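Local coordinates for Alr4995 protein (Nostoc sp., PDB 6LRF) that acts as a bifunctional arginine dihydrolase and ornithine cyclodeaminase, converting arginine to ornithine and, by its second activity, ornithine to proline, at residues H168-F173 with A217-N222; L182-A187 with I206-A211; R289-L294 with T328-V333. All blocks are in the same frame, centred on the assembly; numbering follows the deposited sequence.

Contact 1: H168-F173 with A217-N222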
ATOM      1  N   HIS B 168      23.990  -0.643  33.099  1.00 28.30           N
ATOM      2  CA  HIS B 168      24.569   0.151  34.187  1.00 27.88           C
ATOM      3  C   HIS B 168      25.115   1.454  33.628  1.00 26.28           C
ATOM      4  O   HIS B 168      25.581   1.505  32.491  1.00 27.28           O
ATOM      5  CB  HIS B 168      25.699  -0.605  34.907  1.00 28.78           C
ATOM      6  CG  HIS B 168      25.228  -1.589  35.930  1.00 29.21           C
ATOM      7  ND1 HIS B 168      25.987  -2.675  36.319  1.00 34.10           N
ATOM      8  CD2 HIS B 168      24.092  -1.640  36.667  1.00 29.39           C
ATOM      9  CE1 HIS B 168      25.330  -3.365  37.236  1.00 31.50           C
ATOM     10  NE2 HIS B 168      24.178  -2.758  37.468  1.00 30.28           N
ATOM     11  N   LEU B 169      25.074   2.496  34.438  1.00 23.39           N
ATOM     12  CA  LEU B 169      25.573   3.800  34.038  1.00 21.17           C
ATOM     13  C   LEU B 169      27.036   3.766  33.617  1.00 27.24           C
ATOM     14  O   LEU B 169      27.424   4.455  32.669  1.00 23.65           O
ATOM     15  CB  LEU B 169      25.398   4.791  35.179  1.00 20.59           C
ATOM     16  CG  LEU B 169      25.777   6.228  34.825  1.00 23.17           C
ATOM     17  CD1 LEU B 169      24.929   6.735  33.613  1.00 25.54           C
ATOM     18  CD2 LEU B 169      25.633   7.142  36.038  1.00 26.23           C
ATOM     19  N   ASP B 170      27.849   2.963  34.309  1.00 23.60           N
ATOM     20  CA  ASP B 170      29.292   2.949  34.057  1.00 27.57           C
ATOM     21  C   ASP B 170      29.685   2.189  32.788  1.00 29.50           C
ATOM     22  O   ASP B 170      30.866   2.122  32.447  1.00 31.60           O
ATOM     23  CB  ASP B 170      30.053   2.379  35.276  1.00 29.60           C
ATOM     24  CG  ASP B 170      29.900   0.863  35.451  1.00 34.49           C
ATOM     25  OD1 ASP B 170      29.050   0.228  34.786  1.00 32.93           O
ATOM     26  OD2 ASP B 170      30.644   0.297  36.299  1.00 33.40           O
ATOM     27  N   THR B 171      28.703   1.621  32.093  1.00 26.71           N
ATOM     28  CA  THR B 171      28.969   0.985  30.795  1.00 32.22           C
ATOM     29  C   THR B 171      28.845   1.965  29.622  1.00 31.49           C
ATOM     30  O   THR B 171      29.190   1.624  28.494  1.00 31.92           O
ATOM     31  CB  THR B 171      28.018  -0.195  30.520  1.00 29.52           C
ATOM     32  OG1 THR B 171      26.672   0.286  30.443  1.00 29.31           O
ATOM     33  CG2 THR B 171      28.115  -1.228  31.618  1.00 31.09           C
ATOM     34  N   CYS B 172      28.364   3.178  29.888  1.00 26.29           N
ATOM     35  CA  CYS B 172      28.089   4.137  28.815  1.00 29.40           C
ATOM     36  C   CYS B 172      28.374   5.569  29.228  1.00 31.05           C
ATOM     37  O   CYS B 172      28.019   6.512  28.514  1.00 32.21           O
ATOM     38  CB  CYS B 172      26.629   4.026  28.360  1.00 28.26           C
ATOM     39  SG  CYS B 172      25.370   4.210  29.701  1.00 31.48           S
ATOM     40  N   PHE B 173      29.013   5.733  30.381  1.00 26.95           N
ATOM     41  CA  PHE B 173      29.171   7.051  30.976  1.00 27.44           C
ATOM     42  C   PHE B 173      30.394   7.056  31.887  1.00 30.22           C
ATOM     43  O   PHE B 173      30.541   6.154  32.719  1.00 26.30           O
ATOM     44  CB  PHE B 173      27.903   7.401  31.749  1.00 22.82           C
ATOM     45  CG  PHE B 173      27.823   8.825  32.192  1.00 26.59           C
ATOM     46  CD1 PHE B 173      28.323   9.215  33.436  1.00 24.46           C
ATOM     47  CD2 PHE B 173      27.204   9.771  31.387  1.00 23.64           C
ATOM     48  CE1 PHE B 173      28.237  10.537  33.861  1.00 24.17           C
ATOM     49  CE2 PHE B 173      27.107  11.101  31.800  1.00 29.60           C
ATOM     50  CZ  PHE B 173      27.626  11.485  33.042  1.00 26.96           C
ATOM     51  N   ALA B 217      34.142   0.787  25.968  1.00 36.10           N
ATOM     52  CA  ALA B 217      35.074   1.906  26.048  1.00 40.76           C
ATOM     53  C   ALA B 217      34.777   2.825  27.242  1.00 40.16           C
ATOM     54  O   ALA B 217      35.693   3.386  27.848  1.00 39.11           O
ATOM     55  CB  ALA B 217      35.050   2.715  24.742  1.00 43.71           C
ATOM     56  N   CYS B 218      33.498   2.979  27.574  1.00 34.09           N
ATOM     57  CA  CYS B 218      33.102   3.872  28.658  1.00 38.22           C
ATOM     58  C   CYS B 218      33.408   3.275  30.017  1.00 37.11           C
ATOM     59  O   CYS B 218      33.494   3.996  31.024  1.00 37.41           O
ATOM     60  CB  CYS B 218      31.617   4.195  28.561  1.00 37.25           C
ATOM     61  SG  CYS B 218      31.270   5.331  27.231  1.00 38.75           S
ATOM     62  N   ASN B 219      33.565   1.953  30.027  1.00 35.93           N
ATOM     63  CA  ASN B 219      33.896   1.196  31.231  1.00 32.58           C
ATOM     64  C   ASN B 219      35.397   1.279  31.524  1.00 34.30           C
ATOM     65  O   ASN B 219      36.118   0.284  31.512  1.00 31.48           O
ATOM     66  CB  ASN B 219      33.451  -0.252  31.069  1.00 32.62           C
ATOM     67  CG  ASN B 219      33.025  -0.875  32.368  1.00 34.58           C
ATOM     68  OD1 ASN B 219      33.637  -1.850  32.833  1.00 30.95           O
ATOM     69  ND2 ASN B 219      31.973  -0.319  32.978  1.00 28.78           N
ATOM     70  N   THR B 220      35.834   2.495  31.819  1.00 34.91           N
ATOM     71  CA  THR B 220      37.235   2.853  31.880  1.00 35.40           C
ATOM     72  C   THR B 220      37.645   3.291  33.275  1.00 37.23           C
ATOM     73  O   THR B 220      36.921   4.052  33.933  1.00 36.18           O
ATOM     74  CB  THR B 220      37.530   3.987  30.892  1.00 34.08           C
ATOM     75  OG1 THR B 220      37.660   3.437  29.578  1.00 42.04           O
ATOM     76  CG2 THR B 220      38.806   4.732  31.266  1.00 36.62           C
ATOM     77  N   VAL B 221      38.799   2.801  33.727  1.00 35.03           N
ATOM     78  CA  VAL B 221      39.389   3.254  34.981  1.00 31.59           C
ATOM     79  C   VAL B 221      40.267   4.470  34.716  1.00 38.52           C
ATOM     80  O   VAL B 221      41.108   4.461  33.817  1.00 39.93           O
ATOM     81  CB  VAL B 221      40.197   2.138  35.651  1.00 36.42           C
ATOM     82  CG1 VAL B 221      40.776   2.617  36.968  1.00 38.47           C
ATOM     83  CG2 VAL B 221      39.305   0.929  35.883  1.00 33.05           C
ATOM     84  N   ASN B 222      40.038   5.529  35.483  1.00 34.21           N
ATOM     85  CA  ASN B 222      40.782   6.767  35.344  1.00 35.97           C
ATOM     86  C   ASN B 222      41.672   6.963  36.555  1.00 45.42           C
ATOM     87  O   ASN B 222      41.175   7.058  37.680  1.00 46.08           O
ATOM     88  CB  ASN B 222      39.826   7.957  35.183  1.00 35.38           C
ATOM     89  CG  ASN B 222      40.546   9.266  34.874  1.00 42.91           C
ATOM     90  OD1 ASN B 222      40.110  10.344  35.299  1.00 39.53           O
ATOM     91  ND2 ASN B 222      41.645   9.180  34.123  1.00 42.25           N
TER
HETATM   92  O   HOH W   1      31.107   1.734  26.672  1.00 37.54           O
HETATM   93  O   HOH W   2      32.482   4.487  33.566  1.00 29.31           O
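Asn219 reaches across to Asp170 and gives one direct hydrogen bond. Its ND2 donates to the backbone O of Asp170 at 2.7 Å, with an N-H...O angle of 157°. The acceptor lies close to the amide plane, but ND2 stands above the carbonyl plane of Asp170, 64° out of it. The Asp170 carboxylate sits beside the same amide, with the two planes nearly perpendicular; CG of Asp170 is 3.4 Å from ND2 of Asn219. Cys218 fills the next position. Cys218 CB packs 3.5 Å from Phe173 N. Cys218 SG lies against the neighbouring backbone, 3.5 Å from Cys172 C. SG gets there by lying anti to its own carbonyl carbon (chi1 -74°).

Water 1 bridges the two segments: it donates to Thr171 O at 2.6 Å and accepts from Cys218 N at 2.8 Å. Further out, Thr171 OG1 donates to His168 O at 2.6 Å and braces the 3-10 turn 169-171. Asn219 is the centre of an inverse gamma turn, and its OD1 accepts from Cys264 N, so both ends of the amide are held. A leucine in its place would probably leave Asp170 O without its side-chain donor and Cys264 N without this acceptor, weakening the turn's hold on residues 168-173.

The contact is buried in the GME-family domain. Phe173 meets Trp133 edge-to-face and packs on strands 155-160 and 181-183. Thr220 rests on strand 226-229.

Contact 2: L182-A187 with I206-A211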
ATOM      1  N   LEU B 182      33.519  11.029  29.090  1.00 31.75           N
ATOM      2  CA  LEU B 182      33.496  10.001  28.068  1.00 29.05           C
ATOM      3  C   LEU B 182      32.161   9.279  28.150  1.00 33.54           C
ATOM      4  O   LEU B 182      31.861   8.647  29.166  1.00 30.20           O
ATOM      5  CB  LEU B 182      34.657   9.028  28.276  1.00 30.90           C
ATOM      6  CG  LEU B 182      34.789   7.850  27.314  1.00 37.60           C
ATOM      7  CD1 LEU B 182      35.414   8.327  26.021  1.00 40.45           C
ATOM      8  CD2 LEU B 182      35.614   6.730  27.948  1.00 36.76           C
ATOM      9  N   TYR B 183      31.339   9.392  27.111  1.00 30.79           N
ATOM     10  CA  TYR B 183      30.000   8.831  27.187  1.00 30.28           C
ATOM     11  C   TYR B 183      29.444   8.492  25.816  1.00 35.85           C
ATOM     12  O   TYR B 183      29.941   8.960  24.792  1.00 36.29           O
ATOM     13  CB  TYR B 183      29.053   9.791  27.934  1.00 30.37           C
ATOM     14  CG  TYR B 183      28.511  10.960  27.136  1.00 30.22           C
ATOM     15  CD1 TYR B 183      27.138  11.126  26.949  1.00 35.09           C
ATOM     16  CD2 TYR B 183      29.361  11.900  26.579  1.00 34.88           C
ATOM     17  CE1 TYR B 183      26.629  12.207  26.224  1.00 33.89           C
ATOM     18  CE2 TYR B 183      28.868  12.980  25.860  1.00 36.37           C
ATOM     19  CZ  TYR B 183      27.507  13.127  25.680  1.00 39.17           C
ATOM     20  OH  TYR B 183      27.038  14.202  24.958  1.00 41.35           O
ATOM     21  N   TYR B 184      28.413   7.660  25.820  1.00 33.81           N
ATOM     22  CA  TYR B 184      27.746   7.227  24.604  1.00 34.87           C
ATOM     23  C   TYR B 184      26.297   7.719  24.571  1.00 33.00           C
ATOM     24  O   TYR B 184      25.415   7.077  25.146  1.00 35.59           O
ATOM     25  CB  TYR B 184      27.788   5.706  24.503  1.00 32.54           C
ATOM     26  CG  TYR B 184      26.987   5.156  23.350  1.00 35.23           C
ATOM     27  CD1 TYR B 184      27.295   5.509  22.041  1.00 39.94           C
ATOM     28  CD2 TYR B 184      25.932   4.282  23.566  1.00 37.62           C
ATOM     29  CE1 TYR B 184      26.568   5.005  20.976  1.00 43.02           C
ATOM     30  CE2 TYR B 184      25.201   3.772  22.509  1.00 36.79           C
ATOM     31  CZ  TYR B 184      25.526   4.138  21.217  1.00 43.07           C
ATOM     32  OH  TYR B 184      24.805   3.640  20.158  1.00 50.14           O
ATOM     33  N   PRO B 185      26.048   8.849  23.882  1.00 33.78           N
ATOM     34  CA  PRO B 185      24.750   9.543  23.900  1.00 34.51           C
ATOM     35  C   PRO B 185      23.546   8.660  23.563  1.00 29.90           C
ATOM     36  O   PRO B 185      22.443   8.941  24.030  1.00 33.08           O
ATOM     37  CB  PRO B 185      24.923  10.639  22.835  1.00 35.11           C
ATOM     38  CG  PRO B 185      26.401  10.897  22.807  1.00 36.48           C
ATOM     39  CD  PRO B 185      27.021   9.534  23.007  1.00 36.16           C
ATOM     40  N   GLY B 186      23.755   7.602  22.792  1.00 31.30           N
ATOM     41  CA  GLY B 186      22.659   6.725  22.416  1.00 33.06           C
ATOM     42  C   GLY B 186      22.124   5.885  23.561  1.00 33.46           C
ATOM     43  O   GLY B 186      21.087   5.228  23.441  1.00 33.57           O
ATOM     44  N   ALA B 187      22.828   5.894  24.687  1.00 34.76           N
ATOM     45  CA  ALA B 187      22.393   5.111  25.837  1.00 29.19           C
ATOM     46  C   ALA B 187      21.346   5.842  26.673  1.00 27.85           C
ATOM     47  O   ALA B 187      20.718   5.234  27.529  1.00 28.83           O
ATOM     48  CB  ALA B 187      23.596   4.730  26.712  1.00 31.52           C
ATOM     49  N   ILE B 206      33.370  13.994  25.189  1.00 36.51           N
ATOM     50  CA  ILE B 206      33.921  13.034  24.254  1.00 35.92           C
ATOM     51  C   ILE B 206      32.872  11.974  23.961  1.00 35.25           C
ATOM     52  O   ILE B 206      32.861  10.909  24.583  1.00 34.21           O
ATOM     53  CB  ILE B 206      35.198  12.367  24.803  1.00 38.32           C
ATOM     54  CG1 ILE B 206      36.159  13.432  25.343  1.00 40.25           C
ATOM     55  CG2 ILE B 206      35.845  11.480  23.733  1.00 39.92           C
ATOM     56  CD1 ILE B 206      37.375  12.869  26.066  1.00 43.89           C
ATOM     57  N   ALA B 207      31.973  12.281  23.027  1.00 37.12           N
ATOM     58  CA  ALA B 207      30.939  11.328  22.638  1.00 40.56           C
ATOM     59  C   ALA B 207      31.546  10.253  21.750  1.00 38.23           C
ATOM     60  O   ALA B 207      32.290  10.562  20.826  1.00 46.73           O
ATOM     61  CB  ALA B 207      29.792  12.031  21.934  1.00 40.06           C
ATOM     62  N   ILE B 208      31.245   8.992  22.035  1.00 40.98           N
ATOM     63  CA  ILE B 208      31.898   7.894  21.325  1.00 44.11           C
ATOM     64  C   ILE B 208      30.958   7.134  20.403  1.00 40.15           C
ATOM     65  O   ILE B 208      29.746   7.129  20.601  1.00 37.90           O
ATOM     66  CB  ILE B 208      32.531   6.880  22.298  1.00 42.05           C
ATOM     67  CG1 ILE B 208      31.445   6.177  23.118  1.00 43.18           C
ATOM     68  CG2 ILE B 208      33.535   7.574  23.195  1.00 41.51           C
ATOM     69  CD1 ILE B 208      31.921   4.928  23.813  1.00 38.81           C
ATOM     70  N   ALA B 209      31.556   6.495  19.398  1.00 47.75           N
ATOM     71  CA  ALA B 209      30.855   5.667  18.423  1.00 47.27           C
ATOM     72  C   ALA B 209      30.326   4.397  19.064  1.00 46.04           C
ATOM     73  O   ALA B 209      30.854   3.952  20.078  1.00 47.77           O
ATOM     74  CB  ALA B 209      31.779   5.323  17.267  1.00 43.99           C
ATOM     75  N   GLU B 210      29.288   3.815  18.465  1.00 44.93           N
ATOM     76  CA  GLU B 210      28.709   2.573  18.966  1.00 46.45           C
ATOM     77  C   GLU B 210      29.718   1.427  18.920  1.00 47.35           C
ATOM     78  O   GLU B 210      29.652   0.499  19.729  1.00 48.27           O
ATOM     79  CB  GLU B 210      27.456   2.199  18.170  1.00 48.31           C
ATOM     80  CG  GLU B 210      26.642   1.060  18.794  1.00 50.89           C
ATOM     81  CD  GLU B 210      25.325   0.786  18.068  1.00 56.51           C
ATOM     82  OE1 GLU B 210      25.277   0.947  16.825  1.00 59.62           O
ATOM     83  OE2 GLU B 210      24.334   0.406  18.745  1.00 53.73           O
ATOM     84  N   ALA B 211      30.655   1.498  17.984  1.00 47.47           N
ATOM     85  CA  ALA B 211      31.685   0.474  17.870  1.00 48.30           C
ATOM     86  C   ALA B 211      32.520   0.405  19.143  1.00 46.91           C
ATOM     87  O   ALA B 211      32.744  -0.679  19.685  1.00 48.00           O
ATOM     88  CB  ALA B 211      32.573   0.744  16.666  1.00 49.13           C
TER
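Tyr183 and Tyr184 meet Ile206 to Glu210 where a beta-alpha-beta unit closes. Strands 181-183 and 205-207 run parallel, and helix 190-199 connects them. Leu182 pairs with Ile206, and Tyr183 with Ala207.

Two backbone hydrogen bonds join the segments. Tyr183 N gives a long, weak one to Ile206 O at 3.3 Å. Ile208 N, just past the strand, gives a firmer one to Tyr183 O at 3.0 Å, and the CA of Ala207 also approaches that oxygen. The pairing ends here, as the two segments diverge into a 3-10 turn at 185-187 and a helix that starts just after Ala209.

Aromatic contacts take over past the strand ends. The Tyr184 ring swings out with CG anti to the backbone N (chi1 174°) and runs alongside the start of the helix. Ile208 O meets its edge in plane, 3.3 Å from CD1 of Tyr184. Gly186 N lies over the centre of one face. The phenol end reaches the Glu210 chain, with Tyr184 OH 3.4 Å from Glu210 CG; ring and carboxylate are turned 23° apart. The polar end of Glu210 is engaged elsewhere: OE2 forms a salt bridge with Arg165, and Glu475 of the second subunit brings a like charge close.

Apolar packing fills both sides of the strand pair. On the Tyr183 side, Pro185 CG touches Ala207 CB at 3.7 Å. On the Leu182 side, Leu182 and Ile208 both rest on Leu236 of helix 234-242. These two side chains cross at about a right angle, and Leu182 CD1 presses on Ile208 CG2 at 3.5 Å, closer than usual for two carbons.

Contact 3: R289-L294 with T328-V333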
ATOM      1  N   ARG B 289      -4.726   9.903  42.744  1.00 31.59           N
ATOM      2  CA  ARG B 289      -5.798   8.929  42.923  1.00 31.47           C
ATOM      3  C   ARG B 289      -6.508   8.707  41.586  1.00 32.41           C
ATOM      4  O   ARG B 289      -6.715   9.650  40.821  1.00 31.80           O
ATOM      5  CB  ARG B 289      -6.772   9.408  44.004  1.00 36.42           C
ATOM      6  CG  ARG B 289      -7.886   8.442  44.368  1.00 41.24           C
ATOM      7  CD  ARG B 289      -8.676   8.988  45.548  1.00 43.58           C
ATOM      8  NE  ARG B 289      -9.931   8.276  45.765  1.00 50.61           N
ATOM      9  CZ  ARG B 289     -10.042   7.175  46.500  1.00 53.18           C
ATOM     10  NH1 ARG B 289      -8.960   6.653  47.077  1.00 47.07           N
ATOM     11  NH2 ARG B 289     -11.229   6.592  46.655  1.00 46.56           N
ATOM     12  N   ILE B 290      -6.842   7.454  41.289  1.00 32.70           N
ATOM     13  CA  ILE B 290      -7.591   7.121  40.075  1.00 27.03           C
ATOM     14  C   ILE B 290      -8.770   6.220  40.462  1.00 31.04           C
ATOM     15  O   ILE B 290      -8.608   5.292  41.248  1.00 29.99           O
ATOM     16  CB  ILE B 290      -6.682   6.448  39.018  1.00 32.76           C
ATOM     17  CG1 ILE B 290      -7.477   6.082  37.773  1.00 37.69           C
ATOM     18  CG2 ILE B 290      -5.976   5.226  39.580  1.00 33.38           C
ATOM     19  CD1 ILE B 290      -7.857   7.288  36.946  1.00 41.67           C
ATOM     20  N   GLU B 291      -9.962   6.538  39.954  1.00 30.32           N
ATOM     21  CA  GLU B 291     -11.187   5.795  40.257  1.00 29.67           C
ATOM     22  C   GLU B 291     -11.902   5.322  38.987  1.00 34.49           C
ATOM     23  O   GLU B 291     -11.841   5.977  37.946  1.00 29.01           O
ATOM     24  CB  GLU B 291     -12.161   6.653  41.064  1.00 31.61           C
ATOM     25  CG  GLU B 291     -11.868   6.803  42.542  1.00 38.17           C
ATOM     26  CD  GLU B 291     -13.007   7.520  43.284  1.00 51.77           C
ATOM     27  OE1 GLU B 291     -14.034   7.827  42.637  1.00 52.30           O
ATOM     28  OE2 GLU B 291     -12.885   7.764  44.509  1.00 49.80           O
ATOM     29  N   GLY B 292     -12.619   4.206  39.082  1.00 31.71           N
ATOM     30  CA  GLY B 292     -13.373   3.705  37.942  1.00 30.95           C
ATOM     31  C   GLY B 292     -13.372   2.195  37.875  1.00 29.95           C
ATOM     32  O   GLY B 292     -13.207   1.526  38.901  1.00 28.29           O
ATOM     33  N   HIS B 293     -13.572   1.651  36.679  1.00 29.03           N
ATOM     34  CA  HIS B 293     -13.492   0.206  36.477  1.00 34.26           C
ATOM     35  C   HIS B 293     -12.054  -0.143  36.100  1.00 35.31           C
ATOM     36  O   HIS B 293     -11.741  -0.442  34.950  1.00 38.88           O
ATOM     37  CB  HIS B 293     -14.483  -0.254  35.403  1.00 37.54           C
ATOM     38  CG  HIS B 293     -15.903   0.126  35.694  1.00 39.89           C
ATOM     39  ND1 HIS B 293     -16.617   0.999  34.901  1.00 37.02           N
ATOM     40  CD2 HIS B 293     -16.734  -0.229  36.704  1.00 35.22           C
ATOM     41  CE1 HIS B 293     -17.831   1.152  35.401  1.00 40.29           C
ATOM     42  NE2 HIS B 293     -17.925   0.425  36.499  1.00 35.39           N
ATOM     43  N   LEU B 294     -11.181  -0.094  37.090  1.00 30.99           N
ATOM     44  CA  LEU B 294      -9.756   0.017  36.824  1.00 33.48           C
ATOM     45  C   LEU B 294      -9.178  -1.233  36.180  1.00 33.68           C
ATOM     46  O   LEU B 294      -8.364  -1.144  35.267  1.00 33.58           O
ATOM     47  CB  LEU B 294      -9.015   0.335  38.117  1.00 26.08           C
ATOM     48  CG  LEU B 294      -9.402   1.650  38.803  1.00 32.80           C
ATOM     49  CD1 LEU B 294      -8.495   1.924  40.014  1.00 29.14           C
ATOM     50  CD2 LEU B 294      -9.366   2.815  37.821  1.00 27.85           C
ATOM     51  N   THR B 328     -17.306   0.677  41.219  1.00 32.83           N
ATOM     52  CA  THR B 328     -16.079   1.377  40.897  1.00 29.94           C
ATOM     53  C   THR B 328     -14.967   0.850  41.807  1.00 27.65           C
ATOM     54  O   THR B 328     -15.219   0.349  42.905  1.00 24.05           O
ATOM     55  CB  THR B 328     -16.246   2.898  41.037  1.00 34.82           C
ATOM     56  OG1 THR B 328     -16.947   3.175  42.243  1.00 34.72           O
ATOM     57  CG2 THR B 328     -17.075   3.438  39.881  1.00 31.45           C
ATOM     58  N   SER B 329     -13.748   0.893  41.300  1.00 27.35           N
ATOM     59  CA  SER B 329     -12.566   0.577  42.085  1.00 27.05           C
ATOM     60  C   SER B 329     -11.760   1.859  42.219  1.00 27.39           C
ATOM     61  O   SER B 329     -11.997   2.821  41.480  1.00 25.68           O
ATOM     62  CB  SER B 329     -11.742  -0.533  41.425  1.00 25.47           C
ATOM     63  OG  SER B 329     -12.385  -1.785  41.576  1.00 24.61           O
ATOM     64  N   ALA B 330     -10.837   1.890  43.175  1.00 28.34           N
ATOM     65  CA  ALA B 330      -9.999   3.072  43.378  1.00 27.40           C
ATOM     66  C   ALA B 330      -8.577   2.652  43.679  1.00 25.55           C
ATOM     67  O   ALA B 330      -8.348   1.682  44.394  1.00 29.94           O
ATOM     68  CB  ALA B 330     -10.544   3.940  44.507  1.00 28.77           C
ATOM     69  N   ALA B 331      -7.614   3.387  43.139  1.00 29.28           N
ATOM     70  CA  ALA B 331      -6.217   3.117  43.448  1.00 30.68           C
ATOM     71  C   ALA B 331      -5.469   4.414  43.791  1.00 32.99           C
ATOM     72  O   ALA B 331      -5.772   5.483  43.261  1.00 29.08           O
ATOM     73  CB  ALA B 331      -5.549   2.392  42.288  1.00 21.07           C
ATOM     74  N   GLU B 332      -4.510   4.322  44.705  1.00 30.95           N
ATOM     75  CA  GLU B 332      -3.649   5.457  45.001  1.00 31.24           C
ATOM     76  C   GLU B 332      -2.249   5.079  44.581  1.00 30.68           C
ATOM     77  O   GLU B 332      -1.761   3.990  44.887  1.00 29.21           O
ATOM     78  CB  GLU B 332      -3.728   5.853  46.472  1.00 34.58           C
ATOM     79  CG  GLU B 332      -4.920   6.781  46.737  1.00 38.65           C
ATOM     80  CD  GLU B 332      -5.284   6.929  48.212  1.00 49.43           C
ATOM     81  OE1 GLU B 332      -4.447   6.593  49.082  1.00 46.11           O
ATOM     82  OE2 GLU B 332      -6.419   7.386  48.494  1.00 52.39           O
ATOM     83  N   VAL B 333      -1.628   5.967  43.822  1.00 25.98           N
ATOM     84  CA  VAL B 333      -0.356   5.668  43.178  1.00 29.49           C
ATOM     85  C   VAL B 333       0.640   6.789  43.478  1.00 26.85           C
ATOM     86  O   VAL B 333       0.330   7.962  43.295  1.00 28.07           O
ATOM     87  CB  VAL B 333      -0.532   5.509  41.641  1.00 27.00           C
ATOM     88  CG1 VAL B 333       0.798   5.255  40.958  1.00 24.97           C
ATOM     89  CG2 VAL B 333      -1.514   4.365  41.322  1.00 23.66           C
TER
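Arg289 to Gly292 pair with Ser329 to Glu332 as neighbouring antiparallel strands. They belong to a split beta-alpha-beta arrangement: strand 280-292 leads into helix 299-310 and strand 313-320, and strand 329-337 then returns between the two strands. The axes of segments 289-292 and 329-333 come within 4.7 Å, and their directions differ by 168°.

Backbone hydrogen bonds carry the pairing. Ile290 and Ala331 form a hydrogen-bonded pair, with Ile290 N to Ala331 O at 3.0 Å and Ala331 N to Ile290 O at 2.9 Å. Both donors approach almost end-on to the carbonyl. Gly292 and Ser329 form the next such pair; the bond from Ser329 N to Gly292 O is modelled very short, and its exact length is doubtful. At the backbone angles of Gly292 a CB would be jammed against the preceding carbonyl O.

Apolar contacts lie on the face of Ile290 and Ala331. Leu294, just past the strand, folds back so that its CD1 is 3.8 Å from Ala331 CB. Ile290 CG2 touches the same methyl. Phe319 and helix 299-310 continue this layer.

Charged side chains occupy the other face. Arg289 extends from CG to NE, its CG anti to the backbone N (chi1 -176°), which carries the chain out over the neighbouring strand. NE and NH2 of Arg289 both grip Glu291 OE2, side-on, with Arg289 NH2 the nearer at 3.0 Å. NH1 reaches Glu332 OE2 across the strands in a salt bridge of weak hydrogen-bond geometry, with the guanidinium and carboxylate planes 63° apart. Glu332 OE1 accepts from Asn318. One face of the guanidinium rests on a methyl: Ala330 CB lies 3.5 Å from Arg289 NH2.

How the contacts relate
Contacts 1 and 2 are neighbours in the GME-family region, with centres about 10 Å apart. Cys172 O probably accepts a hydrogen bond from Tyr184 N, and Cys218 SG packs on Ile208 CD1. Contact 1 encloses contact 2 along the chain. Contact 1 is fully buried and joins turns through an amide and water. Contact 2 is partly buried; it joins short parallel strands by a few backbone bonds and more apolar packing. Contact 3 lies about 42 Å from each, between centres, in the LOR/SDH conserved region. There regular antiparallel pairing dominates. It is largely buried, but its salt-bridge face has Glu291 exposed and Arg289 and Glu332 partly so.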